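Local coordinates for oxalate-binding protein (Thermotoga maritima, PDB 1O4T) that binds oxalate beside a protein-held manganese ion as a homodimeric cupin, and is probably an oxalate decarboxylase, at residues Ser24-Glu29 against Glu42-Leu47; Arg57-Met62 against Leu127-Leu132; Tyr82-Gly87 against Asp104-Asp109. All coordinates share one frame; numbering follows the deposited sequence.

Interaction 1 of 3, residues Ser24-Glu29 against Glu42-Leu47; sequences SEITPE and EMAHLL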
ATOM      1  N   SER A  24      12.470   3.370   5.133  1.00 53.21           N
ATOM      2  CA  SER A  24      13.248   3.924   6.225  1.00 54.62           C
ATOM      3  C   SER A  24      14.418   4.760   5.674  1.00 54.62           C
ATOM      4  O   SER A  24      14.892   5.698   6.342  1.00 55.60           O
ATOM      5  CB  SER A  24      13.721   2.745   7.115  1.00 55.06           C
ATOM      6  OG  SER A  24      12.819   1.602   6.930  1.00 57.81           O
ATOM      7  N   GLU A  25      14.861   4.452   4.450  1.00 53.75           N
ATOM      8  CA  GLU A  25      16.043   5.099   3.874  1.00 53.05           C
ATOM      9  C   GLU A  25      15.782   5.987   2.621  1.00 51.87           C
ATOM     10  O   GLU A  25      16.679   6.169   1.767  1.00 52.73           O
ATOM     11  CB  GLU A  25      17.047   4.014   3.582  1.00 53.11           C
ATOM     12  CG  GLU A  25      17.422   3.267   4.850  1.00 55.32           C
ATOM     13  CD  GLU A  25      18.368   2.103   4.604  1.00 59.47           C
ATOM     14  OE1 GLU A  25      18.488   1.630   3.441  1.00 60.87           O
ATOM     15  OE2 GLU A  25      18.996   1.647   5.585  1.00 62.77           O
ATOM     16  N   ILE A  26      14.573   6.559   2.541  1.00 49.24           N
ATOM     17  CA  ILE A  26      14.215   7.538   1.515  1.00 47.12           C
ATOM     18  C   ILE A  26      14.025   8.863   2.233  1.00 45.41           C
ATOM     19  O   ILE A  26      13.300   8.933   3.230  1.00 45.44           O
ATOM     20  CB  ILE A  26      12.880   7.177   0.831  1.00 47.19           C
ATOM     21  CG1 ILE A  26      12.953   5.852   0.052  1.00 46.97           C
ATOM     22  CG2 ILE A  26      12.399   8.346  -0.058  1.00 47.97           C
ATOM     23  CD1 ILE A  26      13.400   5.943  -1.384  1.00 47.46           C
ATOM     24  N   THR A  27      14.649   9.918   1.725  1.00 42.75           N
ATOM     25  CA  THR A  27      14.502  11.239   2.327  1.00 41.19           C
ATOM     26  C   THR A  27      13.160  11.844   1.906  1.00 39.70           C
ATOM     27  O   THR A  27      12.879  12.031   0.728  1.00 38.70           O
ATOM     28  CB  THR A  27      15.663  12.158   1.943  1.00 41.04           C
ATOM     29  OG1 THR A  27      16.906  11.531   2.287  1.00 40.25           O
ATOM     30  CG2 THR A  27      15.651  13.430   2.791  1.00 41.48           C
ATOM     31  N   PRO A  28      12.313  12.129   2.871  1.00 39.39           N
ATOM     32  CA  PRO A  28      10.996  12.674   2.560  1.00 38.74           C
ATOM     33  C   PRO A  28      11.108  14.116   2.076  1.00 37.43           C
ATOM     34  O   PRO A  28      12.087  14.786   2.408  1.00 36.86           O
ATOM     35  CB  PRO A  28      10.286  12.593   3.911  1.00 39.06           C
ATOM     36  CG  PRO A  28      11.134  11.624   4.705  1.00 40.13           C
ATOM     37  CD  PRO A  28      12.503  11.970   4.326  1.00 39.29           C
ATOM     38  N   GLU A  29      10.154  14.577   1.269  1.00 36.42           N
ATOM     39  CA  GLU A  29      10.046  16.006   1.018  1.00 36.39           C
ATOM     40  C   GLU A  29       9.041  16.626   1.958  1.00 35.86           C
ATOM     41  O   GLU A  29       7.929  16.126   2.106  1.00 34.84           O
ATOM     42  CB  GLU A  29       9.752  16.360  -0.447  1.00 36.39           C
ATOM     43  CG  GLU A  29       8.382  16.049  -0.993  1.00 38.45           C
ATOM     44  CD  GLU A  29       8.210  16.520  -2.432  1.00 38.91           C
ATOM     45  OE1 GLU A  29       8.590  17.689  -2.695  1.00 36.08           O
ATOM     46  OE2 GLU A  29       7.671  15.732  -3.269  1.00 36.90           O
ATOM     47  N   GLU A  42       5.037  15.430   5.256  1.00 36.76           N
ATOM     48  CA  GLU A  42       6.217  14.799   4.618  1.00 36.54           C
ATOM     49  C   GLU A  42       5.773  13.758   3.644  1.00 35.19           C
ATOM     50  O   GLU A  42       4.896  12.956   3.952  1.00 33.89           O
ATOM     51  CB  GLU A  42       7.140  14.121   5.613  1.00 37.34           C
ATOM     52  CG  GLU A  42       7.881  15.082   6.518  1.00 41.49           C
ATOM     53  CD  GLU A  42       9.177  14.494   7.013  1.00 47.89           C
ATOM     54  OE1 GLU A  42       9.185  13.317   7.471  1.00 51.91           O
ATOM     55  OE2 GLU A  42      10.204  15.198   6.921  1.00 54.07           O
ATOM     56  N   MET A  43       6.370  13.791   2.461  1.00 33.75           N
ATOM     57  CA  MET A  43       6.070  12.833   1.409  1.00 33.31           C
ATOM     58  C   MET A  43       7.345  12.125   0.959  1.00 31.97           C
ATOM     59  O   MET A  43       8.276  12.766   0.504  1.00 30.11           O
ATOM     60  CB  MET A  43       5.423  13.531   0.227  1.00 33.10           C
ATOM     61  CG  MET A  43       4.997  12.552  -0.874  1.00 35.58           C
ATOM     62  SD  MET A  43       4.517  13.383  -2.396  1.00 42.04           S
ATOM     63  CE  MET A  43       3.011  13.907  -1.909  1.00 40.02           C
ATOM     64  N   ALA A  44       7.362  10.797   1.126  1.00 31.75           N
ATOM     65  CA  ALA A  44       8.449   9.934   0.653  1.00 31.88           C
ATOM     66  C   ALA A  44       7.990   9.196  -0.594  1.00 31.99           C
ATOM     67  O   ALA A  44       7.110   8.328  -0.515  1.00 31.57           O
ATOM     68  CB  ALA A  44       8.847   8.946   1.755  1.00 32.40           C
ATOM     69  N   HIS A  45       8.583   9.513  -1.745  1.00 32.65           N
ATOM     70  CA  HIS A  45       8.239   8.837  -2.990  1.00 33.76           C
ATOM     71  C   HIS A  45       8.976   7.496  -3.027  1.00 33.35           C
ATOM     72  O   HIS A  45      10.191   7.439  -2.903  1.00 32.40           O
ATOM     73  CB  HIS A  45       8.606   9.652  -4.211  1.00 34.81           C
ATOM     74  CG  HIS A  45       8.118  11.062  -4.179  1.00 39.09           C
ATOM     75  ND1 HIS A  45       7.072  11.501  -4.967  1.00 43.43           N
ATOM     76  CD2 HIS A  45       8.537  12.137  -3.460  1.00 41.84           C
ATOM     77  CE1 HIS A  45       6.870  12.788  -4.734  1.00 45.56           C
ATOM     78  NE2 HIS A  45       7.739  13.195  -3.817  1.00 45.78           N
ATOM     79  N   LEU A  46       8.231   6.417  -3.185  1.00 33.49           N
ATOM     80  CA  LEU A  46       8.795   5.075  -3.044  1.00 33.94           C
ATOM     81  C   LEU A  46       9.100   4.422  -4.399  1.00 33.82           C
ATOM     82  O   LEU A  46      10.118   3.737  -4.540  1.00 34.04           O
ATOM     83  CB  LEU A  46       7.853   4.218  -2.209  1.00 33.76           C
ATOM     84  CG  LEU A  46       7.558   4.843  -0.869  1.00 36.39           C
ATOM     85  CD1 LEU A  46       6.668   3.891  -0.105  1.00 39.50           C
ATOM     86  CD2 LEU A  46       8.800   5.185  -0.089  1.00 38.14           C
ATOM     87  N   LEU A  47       8.238   4.669  -5.384  1.00 34.08           N
ATOM     88  CA  LEU A  47       8.458   4.244  -6.765  1.00 34.31           C
ATOM     89  C   LEU A  47       8.058   5.321  -7.724  1.00 35.00           C
ATOM     90  O   LEU A  47       7.043   5.980  -7.531  1.00 35.56           O
ATOM     91  CB  LEU A  47       7.608   3.038  -7.082  1.00 34.04           C
ATOM     92  CG  LEU A  47       7.897   1.777  -6.295  1.00 33.71           C
ATOM     93  CD1 LEU A  47       6.708   0.792  -6.458  1.00 34.84           C
ATOM     94  CD2 LEU A  47       9.217   1.120  -6.645  1.00 33.85           C
TER
HETATM   95  O   HOH W   1      11.234  11.600  -1.347  1.00 31.14           O

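Interaction 2 of 3, residues Arg57-Met62 against Leu127-Leu132; sequences RLFARM and LAVIIL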
ATOM      1  N   ARG A  57       0.850   7.217 -11.086  1.00 36.54           N
ATOM      2  CA  ARG A  57       1.699   8.380 -11.069  1.00 37.43           C
ATOM      3  C   ARG A  57       2.264   8.717  -9.682  1.00 37.63           C
ATOM      4  O   ARG A  57       3.144   9.580  -9.589  1.00 38.01           O
ATOM      5  CB  ARG A  57       0.991   9.583 -11.717  1.00 37.64           C
ATOM      6  CG  ARG A  57       0.020  10.365 -10.837  1.00 38.22           C
ATOM      7  CD  ARG A  57      -0.425  11.691 -11.496  1.00 38.85           C
ATOM      8  NE  ARG A  57      -1.442  12.415 -10.743  1.00 40.13           N
ATOM      9  CZ  ARG A  57      -1.210  13.117  -9.633  1.00 41.33           C
ATOM     10  NH1 ARG A  57       0.012  13.241  -9.128  1.00 42.25           N
ATOM     11  NH2 ARG A  57      -2.210  13.721  -9.030  1.00 41.97           N
ATOM     12  N   LEU A  58       1.766   8.051  -8.633  1.00 37.93           N
ATOM     13  CA  LEU A  58       2.238   8.240  -7.264  1.00 37.91           C
ATOM     14  C   LEU A  58       2.195   6.942  -6.460  1.00 37.18           C
ATOM     15  O   LEU A  58       1.182   6.253  -6.460  1.00 37.04           O
ATOM     16  CB  LEU A  58       1.345   9.252  -6.523  1.00 39.29           C
ATOM     17  CG  LEU A  58       1.817   9.643  -5.111  1.00 39.40           C
ATOM     18  CD1 LEU A  58       3.090  10.480  -5.204  1.00 42.15           C
ATOM     19  CD2 LEU A  58       0.741  10.398  -4.392  1.00 40.88           C
ATOM     20  N   PHE A  59       3.279   6.652  -5.745  1.00 35.59           N
ATOM     21  CA  PHE A  59       3.320   5.577  -4.771  1.00 34.19           C
ATOM     22  C   PHE A  59       4.204   6.100  -3.634  1.00 33.33           C
ATOM     23  O   PHE A  59       5.424   6.054  -3.725  1.00 33.18           O
ATOM     24  CB  PHE A  59       3.837   4.264  -5.377  1.00 34.99           C
ATOM     25  CG  PHE A  59       3.646   3.072  -4.486  1.00 37.06           C
ATOM     26  CD1 PHE A  59       4.502   2.849  -3.421  1.00 44.12           C
ATOM     27  CD2 PHE A  59       2.570   2.223  -4.647  1.00 42.65           C
ATOM     28  CE1 PHE A  59       4.333   1.774  -2.546  1.00 43.72           C
ATOM     29  CE2 PHE A  59       2.366   1.154  -3.760  1.00 46.63           C
ATOM     30  CZ  PHE A  59       3.258   0.938  -2.688  1.00 45.67           C
ATOM     31  N   ALA A  60       3.576   6.649  -2.584  1.00 32.67           N
ATOM     32  CA  ALA A  60       4.279   7.429  -1.595  1.00 32.33           C
ATOM     33  C   ALA A  60       3.804   7.130  -0.214  1.00 32.21           C
ATOM     34  O   ALA A  60       2.664   6.716  -0.018  1.00 31.94           O
ATOM     35  CB  ALA A  60       4.078   8.889  -1.852  1.00 33.59           C
ATOM     36  N   ARG A  61       4.693   7.349   0.744  1.00 32.19           N
ATOM     37  CA  ARG A  61       4.359   7.265   2.159  1.00 32.54           C
ATOM     38  C   ARG A  61       4.258   8.693   2.708  1.00 33.06           C
ATOM     39  O   ARG A  61       5.218   9.503   2.551  1.00 33.50           O
ATOM     40  CB  ARG A  61       5.435   6.496   2.912  1.00 32.76           C
ATOM     41  CG  ARG A  61       5.043   6.126   4.308  1.00 37.05           C
ATOM     42  CD  ARG A  61       6.136   5.455   5.134  1.00 41.84           C
ATOM     43  NE  ARG A  61       5.640   5.236   6.505  1.00 47.93           N
ATOM     44  CZ  ARG A  61       6.187   4.405   7.398  1.00 51.30           C
ATOM     45  NH1 ARG A  61       7.274   3.697   7.098  1.00 53.49           N
ATOM     46  NH2 ARG A  61       5.639   4.277   8.604  1.00 52.61           N
ATOM     47  N   MET A  62       3.116   9.024   3.312  1.00 30.73           N
ATOM     48  CA  MET A  62       2.874  10.378   3.806  1.00 31.45           C
ATOM     49  C   MET A  62       2.930  10.311   5.315  1.00 31.86           C
ATOM     50  O   MET A  62       2.505   9.315   5.858  1.00 30.42           O
ATOM     51  CB  MET A  62       1.477  10.814   3.447  1.00 32.85           C
ATOM     52  CG  MET A  62       1.161  10.771   1.955  1.00 34.79           C
ATOM     53  SD  MET A  62       2.103  11.939   1.135  1.00 40.01           S
ATOM     54  CE  MET A  62       1.651  13.429   2.091  1.00 39.37           C
ATOM     55  N   LEU A 127       0.035   5.196   3.204  1.00 32.22           N
ATOM     56  CA  LEU A 127       0.437   5.006   1.834  1.00 34.77           C
ATOM     57  C   LEU A 127      -0.544   5.632   0.881  1.00 33.39           C
ATOM     58  O   LEU A 127      -1.733   5.482   1.060  1.00 36.04           O
ATOM     59  CB  LEU A 127       0.471   3.503   1.590  1.00 35.66           C
ATOM     60  CG  LEU A 127       1.706   2.922   0.996  1.00 41.95           C
ATOM     61  CD1 LEU A 127       2.933   3.242   1.851  1.00 43.45           C
ATOM     62  CD2 LEU A 127       1.428   1.391   0.843  1.00 44.47           C
ATOM     63  N   ALA A 128      -0.057   6.299  -0.159  1.00 34.28           N
ATOM     64  CA  ALA A 128      -0.910   6.922  -1.189  1.00 33.61           C
ATOM     65  C   ALA A 128      -0.499   6.424  -2.556  1.00 34.00           C
ATOM     66  O   ALA A 128       0.678   6.502  -2.912  1.00 34.58           O
ATOM     67  CB  ALA A 128      -0.810   8.409  -1.116  1.00 33.40           C
ATOM     68  N   VAL A 129      -1.463   5.944  -3.336  1.00 33.06           N
ATOM     69  CA  VAL A 129      -1.199   5.410  -4.646  1.00 32.71           C
ATOM     70  C   VAL A 129      -2.207   6.023  -5.641  1.00 31.98           C
ATOM     71  O   VAL A 129      -3.394   5.908  -5.457  1.00 31.48           O
ATOM     72  CB  VAL A 129      -1.376   3.875  -4.688  1.00 32.89           C
ATOM     73  CG1 VAL A 129      -0.759   3.319  -5.956  1.00 33.75           C
ATOM     74  CG2 VAL A 129      -0.717   3.251  -3.495  1.00 37.09           C
ATOM     75  N   ILE A 130      -1.730   6.662  -6.695  1.00 31.84           N
ATOM     76  CA  ILE A 130      -2.635   7.249  -7.673  1.00 32.44           C
ATOM     77  C   ILE A 130      -2.528   6.414  -8.935  1.00 33.48           C
ATOM     78  O   ILE A 130      -1.442   6.265  -9.447  1.00 34.79           O
ATOM     79  CB  ILE A 130      -2.283   8.722  -7.932  1.00 31.82           C
ATOM     80  CG1 ILE A 130      -2.414   9.522  -6.636  1.00 34.14           C
ATOM     81  CG2 ILE A 130      -3.213   9.313  -9.001  1.00 32.10           C
ATOM     82  CD1 ILE A 130      -1.890  10.992  -6.735  1.00 36.10           C
ATOM     83  N   ILE A 131      -3.652   5.892  -9.423  1.00 34.18           N
ATOM     84  CA  ILE A 131      -3.669   5.027 -10.579  1.00 35.04           C
ATOM     85  C   ILE A 131      -4.456   5.729 -11.688  1.00 36.16           C
ATOM     86  O   ILE A 131      -5.582   6.231 -11.480  1.00 33.81           O
ATOM     87  CB  ILE A 131      -4.247   3.645 -10.185  1.00 35.36           C
ATOM     88  CG1 ILE A 131      -3.305   2.967  -9.157  1.00 35.66           C
ATOM     89  CG2 ILE A 131      -4.434   2.776 -11.378  1.00 36.11           C
ATOM     90  CD1 ILE A 131      -3.675   1.549  -8.742  1.00 36.59           C
ATOM     91  N   LEU A 132      -3.834   5.753 -12.859  1.00 37.78           N
ATOM     92  CA  LEU A 132      -4.326   6.505 -13.986  1.00 40.10           C
ATOM     93  C   LEU A 132      -5.531   5.867 -14.692  1.00 41.76           C
ATOM     94  O   LEU A 132      -5.570   4.656 -14.907  1.00 41.65           O
ATOM     95  CB  LEU A 132      -3.187   6.769 -14.974  1.00 40.24           C
ATOM     96  CG  LEU A 132      -2.007   7.544 -14.359  1.00 41.14           C
ATOM     97  CD1 LEU A 132      -0.962   7.862 -15.420  1.00 41.50           C
ATOM     98  CD2 LEU A 132      -2.461   8.830 -13.657  1.00 42.58           C
TER

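Interaction 3 of 3, residues Tyr82-Gly87 against Asp104-Asp109; sequences YYILLG and DVCFTD. With OXL (oxalate ion), chain D.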
ATOM      1  N   TYR A  82      -5.670   5.509  -0.236  1.00 32.28           N
ATOM      2  CA  TYR A  82      -4.833   5.572   0.934  1.00 31.32           C
ATOM      3  C   TYR A  82      -4.939   4.258   1.724  1.00 32.14           C
ATOM      4  O   TYR A  82      -6.038   3.715   1.916  1.00 32.70           O
ATOM      5  CB  TYR A  82      -5.301   6.675   1.862  1.00 32.42           C
ATOM      6  CG  TYR A  82      -5.287   8.120   1.394  1.00 31.45           C
ATOM      7  CD1 TYR A  82      -6.048   9.076   2.066  1.00 31.51           C
ATOM      8  CD2 TYR A  82      -4.498   8.552   0.324  1.00 32.08           C
ATOM      9  CE1 TYR A  82      -6.006  10.395   1.709  1.00 31.91           C
ATOM     10  CE2 TYR A  82      -4.451   9.867  -0.031  1.00 32.63           C
ATOM     11  CZ  TYR A  82      -5.216  10.798   0.649  1.00 33.39           C
ATOM     12  OH  TYR A  82      -5.177  12.137   0.246  1.00 33.58           O
ATOM     13  N   TYR A  83      -3.800   3.736   2.185  1.00 32.07           N
ATOM     14  CA  TYR A  83      -3.777   2.715   3.233  1.00 31.29           C
ATOM     15  C   TYR A  83      -3.162   3.320   4.516  1.00 31.09           C
ATOM     16  O   TYR A  83      -1.990   3.739   4.563  1.00 29.59           O
ATOM     17  CB  TYR A  83      -3.030   1.459   2.778  1.00 32.17           C
ATOM     18  CG  TYR A  83      -3.114   0.363   3.817  1.00 32.12           C
ATOM     19  CD1 TYR A  83      -4.106  -0.599   3.756  1.00 35.96           C
ATOM     20  CD2 TYR A  83      -2.227   0.312   4.862  1.00 32.67           C
ATOM     21  CE1 TYR A  83      -4.241  -1.586   4.754  1.00 37.43           C
ATOM     22  CE2 TYR A  83      -2.322  -0.681   5.864  1.00 35.47           C
ATOM     23  CZ  TYR A  83      -3.344  -1.641   5.792  1.00 35.72           C
ATOM     24  OH  TYR A  83      -3.470  -2.609   6.765  1.00 35.32           O
ATOM     25  N   ILE A  84      -3.969   3.393   5.564  1.00 31.59           N
ATOM     26  CA  ILE A  84      -3.533   4.023   6.804  1.00 31.00           C
ATOM     27  C   ILE A  84      -2.606   3.082   7.559  1.00 32.39           C
ATOM     28  O   ILE A  84      -3.003   1.967   7.938  1.00 32.31           O
ATOM     29  CB  ILE A  84      -4.746   4.408   7.692  1.00 31.92           C
ATOM     30  CG1 ILE A  84      -5.824   5.166   6.909  1.00 31.46           C
ATOM     31  CG2 ILE A  84      -4.287   5.219   8.940  1.00 32.97           C
ATOM     32  CD1 ILE A  84      -5.295   6.388   6.130  1.00 28.96           C
ATOM     33  N   LEU A  85      -1.383   3.560   7.814  1.00 31.60           N
ATOM     34  CA  LEU A  85      -0.339   2.760   8.456  1.00 31.49           C
ATOM     35  C   LEU A  85      -0.199   2.964   9.968  1.00 31.76           C
ATOM     36  O   LEU A  85       0.090   2.000  10.678  1.00 32.60           O
ATOM     37  CB  LEU A  85       1.032   3.057   7.819  1.00 31.86           C
ATOM     38  CG  LEU A  85       1.284   2.847   6.344  1.00 30.54           C
ATOM     39  CD1 LEU A  85       2.592   3.499   5.976  1.00 34.13           C
ATOM     40  CD2 LEU A  85       1.334   1.399   6.056  1.00 32.45           C
ATOM     41  N   LEU A  86      -0.374   4.198  10.444  1.00 31.28           N
ATOM     42  CA  LEU A  86      -0.189   4.550  11.838  1.00 32.87           C
ATOM     43  C   LEU A  86      -1.067   5.714  12.154  1.00 31.58           C
ATOM     44  O   LEU A  86      -1.215   6.573  11.332  1.00 32.34           O
ATOM     45  CB  LEU A  86       1.266   5.031  12.126  1.00 33.50           C
ATOM     46  CG  LEU A  86       2.433   4.039  12.078  1.00 37.95           C
ATOM     47  CD1 LEU A  86       3.757   4.778  11.846  1.00 40.55           C
ATOM     48  CD2 LEU A  86       2.502   3.224  13.326  1.00 39.59           C
ATOM     49  N   GLY A  87      -1.549   5.787  13.389  1.00 33.43           N
ATOM     50  CA  GLY A  87      -2.252   6.938  13.930  1.00 32.99           C
ATOM     51  C   GLY A  87      -3.732   6.969  13.598  1.00 33.90           C
ATOM     52  O   GLY A  87      -4.329   5.979  13.168  1.00 33.83           O
ATOM     53  N   ASP A 104      -7.155   1.021   7.790  1.00 34.86           N
ATOM     54  CA  ASP A 104      -8.227   1.488   6.899  1.00 33.65           C
ATOM     55  C   ASP A 104      -7.735   1.776   5.484  1.00 33.03           C
ATOM     56  O   ASP A 104      -6.654   2.342   5.258  1.00 32.45           O
ATOM     57  CB  ASP A 104      -8.891   2.737   7.470  1.00 33.32           C
ATOM     58  CG  ASP A 104      -9.715   2.458   8.713  1.00 34.78           C
ATOM     59  OD1 ASP A 104     -10.035   1.286   9.075  1.00 34.10           O
ATOM     60  OD2 ASP A 104     -10.081   3.396   9.427  1.00 36.13           O
ATOM     61  N   VAL A 105      -8.557   1.416   4.521  1.00 32.96           N
ATOM     62  CA  VAL A 105      -8.324   1.782   3.117  1.00 33.12           C
ATOM     63  C   VAL A 105      -9.268   2.930   2.800  1.00 32.55           C
ATOM     64  O   VAL A 105     -10.458   2.820   3.060  1.00 32.57           O
ATOM     65  CB  VAL A 105      -8.634   0.615   2.193  1.00 33.60           C
ATOM     66  CG1 VAL A 105      -8.558   1.016   0.714  1.00 33.98           C
ATOM     67  CG2 VAL A 105      -7.709  -0.538   2.488  1.00 37.65           C
ATOM     68  N   CYS A 106      -8.731   4.020   2.234  1.00 32.35           N
ATOM     69  CA  CYS A 106      -9.558   5.142   1.747  1.00 32.08           C
ATOM     70  C   CYS A 106      -9.453   5.200   0.254  1.00 31.74           C
ATOM     71  O   CYS A 106      -8.342   5.344  -0.264  1.00 33.58           O
ATOM     72  CB  CYS A 106      -9.079   6.457   2.344  1.00 31.88           C
ATOM     73  SG  CYS A 106      -8.886   6.418   4.127  1.00 33.41           S
ATOM     74  N   PHE A 107     -10.584   5.077  -0.426  1.00 31.03           N
ATOM     75  CA  PHE A 107     -10.675   5.045  -1.877  1.00 31.52           C
ATOM     76  C   PHE A 107     -11.342   6.305  -2.421  1.00 31.76           C
ATOM     77  O   PHE A 107     -12.491   6.635  -2.053  1.00 32.86           O
ATOM     78  CB  PHE A 107     -11.483   3.826  -2.324  1.00 31.41           C
ATOM     79  CG  PHE A 107     -11.513   3.646  -3.804  1.00 32.61           C
ATOM     80  CD1 PHE A 107     -10.389   3.197  -4.470  1.00 36.54           C
ATOM     81  CD2 PHE A 107     -12.646   3.953  -4.539  1.00 33.88           C
ATOM     82  CE1 PHE A 107     -10.396   3.043  -5.860  1.00 33.95           C
ATOM     83  CE2 PHE A 107     -12.662   3.814  -5.912  1.00 32.61           C
ATOM     84  CZ  PHE A 107     -11.540   3.384  -6.572  1.00 33.84           C
ATOM     85  N   THR A 108     -10.630   7.026  -3.282  1.00 31.81           N
ATOM     86  CA  THR A 108     -11.197   8.211  -3.947  1.00 32.05           C
ATOM     87  C   THR A 108     -11.232   8.007  -5.447  1.00 31.85           C
ATOM     88  O   THR A 108     -10.212   7.764  -6.071  1.00 31.74           O
ATOM     89  CB  THR A 108     -10.386   9.454  -3.621  1.00 31.68           C
ATOM     90  OG1 THR A 108     -10.475   9.720  -2.232  1.00 33.19           O
ATOM     91  CG2 THR A 108     -10.998  10.681  -4.240  1.00 31.62           C
ATOM     92  N   ASP A 109     -12.419   8.106  -6.019  1.00 32.63           N
ATOM     93  CA  ASP A 109     -12.623   7.737  -7.404  1.00 33.15           C
ATOM     94  C   ASP A 109     -12.445   8.952  -8.292  1.00 33.12           C
ATOM     95  O   ASP A 109     -12.389  10.096  -7.809  1.00 34.25           O
ATOM     96  CB  ASP A 109     -14.033   7.154  -7.584  1.00 33.80           C
ATOM     97  CG  ASP A 109     -14.093   6.073  -8.648  1.00 34.59           C
ATOM     98  OD1 ASP A 109     -13.194   5.990  -9.522  1.00 34.68           O
ATOM     99  OD2 ASP A 109     -15.021   5.252  -8.669  1.00 36.43           O
TER
HETATM  100  C1  OXL D 400      -2.818  13.126  -2.256  1.00 52.91           C
HETATM  101  C2  OXL D 400      -2.425  13.597  -3.587  1.00 53.27           C
HETATM  102  O1  OXL D 400      -1.800  12.843  -1.417  1.00 54.56           O
HETATM  103  O2  OXL D 400      -1.128  13.915  -3.750  1.00 56.29           O
HETATM  104  O3  OXL D 400      -4.013  12.965  -1.933  1.00 47.15           O
HETATM  105  O4  OXL D 400      -3.223  13.658  -4.528  1.00 46.13           O

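Interaction 1 of 3, residues Ser24-Glu29 against Glu42-Leu47
The imidazole of H45 meets the carboxylate of E29 at its edge: OE2 lies close to the ring plane, 2.6 Å from NE2, with a bridging water also at the ring edge, while CG of M43 packs over one ring face, off toward the rim. The contact joins the end of a loop and the first residue of strand 29-32, outermost within this chain in the larger sheet of the cupin double-stranded beta-helix, to its antiparallel neighbour 40-45. Ring and carboxylate planes stand 48° apart. NE2 reaches OE2 from the anti side, 25° out of the carboxylate plane; the bond is nearly straight at the hydrogen. E29 can stretch to H45 because CG sits between its backbone N and carbonyl carbon (chi1 71°) and the chain runs extended from there. E29 and M43 form an antiparallel hydrogen-bonded pair: E29 N donates to M43 O at 2.7 Å, and M43 N returns a bond to E29 O at 2.8 Å. Before this pair the loop lifts off, and the water donates to the T27 carbonyl and accepts a weak bond from H45 N. The P28 ring rests against the E42 carboxylate, with CG 3.8 Å from OE1. Farther back, I26 closes the contact with two branches: CG2 lies 4.0 Å from A44 CB, and CG1 lies 4.2 Å from L46 CD2.

Interaction 2 of 3, residues Arg57-Met62 against Leu127-Leu132
A128 N donates to A60 O at 2.8 Å, the shortest polar bond of this contact. A60 N answers to A128 O at 2.9 Å, completing the hydrogen-bonded pair. I130 N donates to L58 O, but I130 O is taken by R57 N through a more bent bond (144° at the hydrogen), and the buried L58 N has no partner in the model. L58, A60, A128 and I130 share the face on which the oxalate lies, and L58 and I130 touch it. There L58 CD2 lies 3.6 Å from I130 CD1 and also packs on A128 CB. With CG1 anti to its carbonyl carbon (chi1 -61°) and the chain extended beyond, I130 sends CD1 over one face of the R57 guanidinium, 3.6 Å from NH2, while its CG2 touches R57 CG. These two antiparallel strands lie mid-sheet in the cupin double-stranded beta-helix; I130 lines the oxalate pocket beside the manganese ligands H75 and E80, and R57 NE forms a salt bridge with E78. Cutting I130 back to an alanine is likely to open a gap against L58 CD2 and the oxalate and to uncover one face of the R57 guanidinium, which E78 would still hold. F59, V129, R61 and L127 occupy the other face, toward the second subunit. F59 and V129 point the same way side by side, ring atom CD2 being 3.6 Å from V129 CG2. At the far corner of the ring, F59 CZ meets L127 CD2 at 4.0 Å.

Interaction 3 of 3, residues Tyr82-Gly87 against Asp104-Asp109
The oxalate site of this cupin takes one of its polar contacts from Y82, whose hydroxyl donates to oxalate O3 at 2.6 Å, with O3 in the plane of the phenol ring. CG stands anti to the carbonyl carbon (chi1 -62°), which carries the ring from the strand toward the oxalate. The root of the same side chain is fixed by the strand pair: Y82 N gives a 2.7 Å bond to C106 O, C106 N returns one of equal length to Y82 O, and the two CB atoms touch at 3.8 Å. Next along, I84 N donates to D104 O almost straight (176° at the hydrogen). I84 CG1 packs beside D104 O at 3.4 Å, and I84 CD1 rests near the sulfur of C106. On the other face Y83 and V105 cross at about a right angle, ring atom CD1 lying 3.8 Å from V105 CG2. Strand 78-86 is flanked on its far side by strand 124-132, and H114 stacks on the Y82 ring. Strand 104-108 is outermost only within this chain, for D104, V105 and C106 pair in an antiparallel ladder with a strand of the second subunit.

How the interactions relate
All three contacts belong to one antiparallel sheet. Interactions 1 and 3 lie at its two outer strands within this chain, interaction 2 in its middle; only interaction 1 is partly buried, since the second subunit continues the sheet beyond strand 104-108. Interaction 1 passes to interaction 2 through strands 40-45 and 56-64, where A44 N and R61 O probably bond; interaction 2 passes to interaction 3 where L127 N probably bonds to Y83 O. Along the chain, interaction 3 is nested within the loop that interaction 2 closes. Their chemistry follows position: a histidine-carboxylate pair and a water at the edge, mainly hydrocarbon beside the pocket at 57-62 with 127-132, and a tyrosine hydroxyl on the ligand at 82-87.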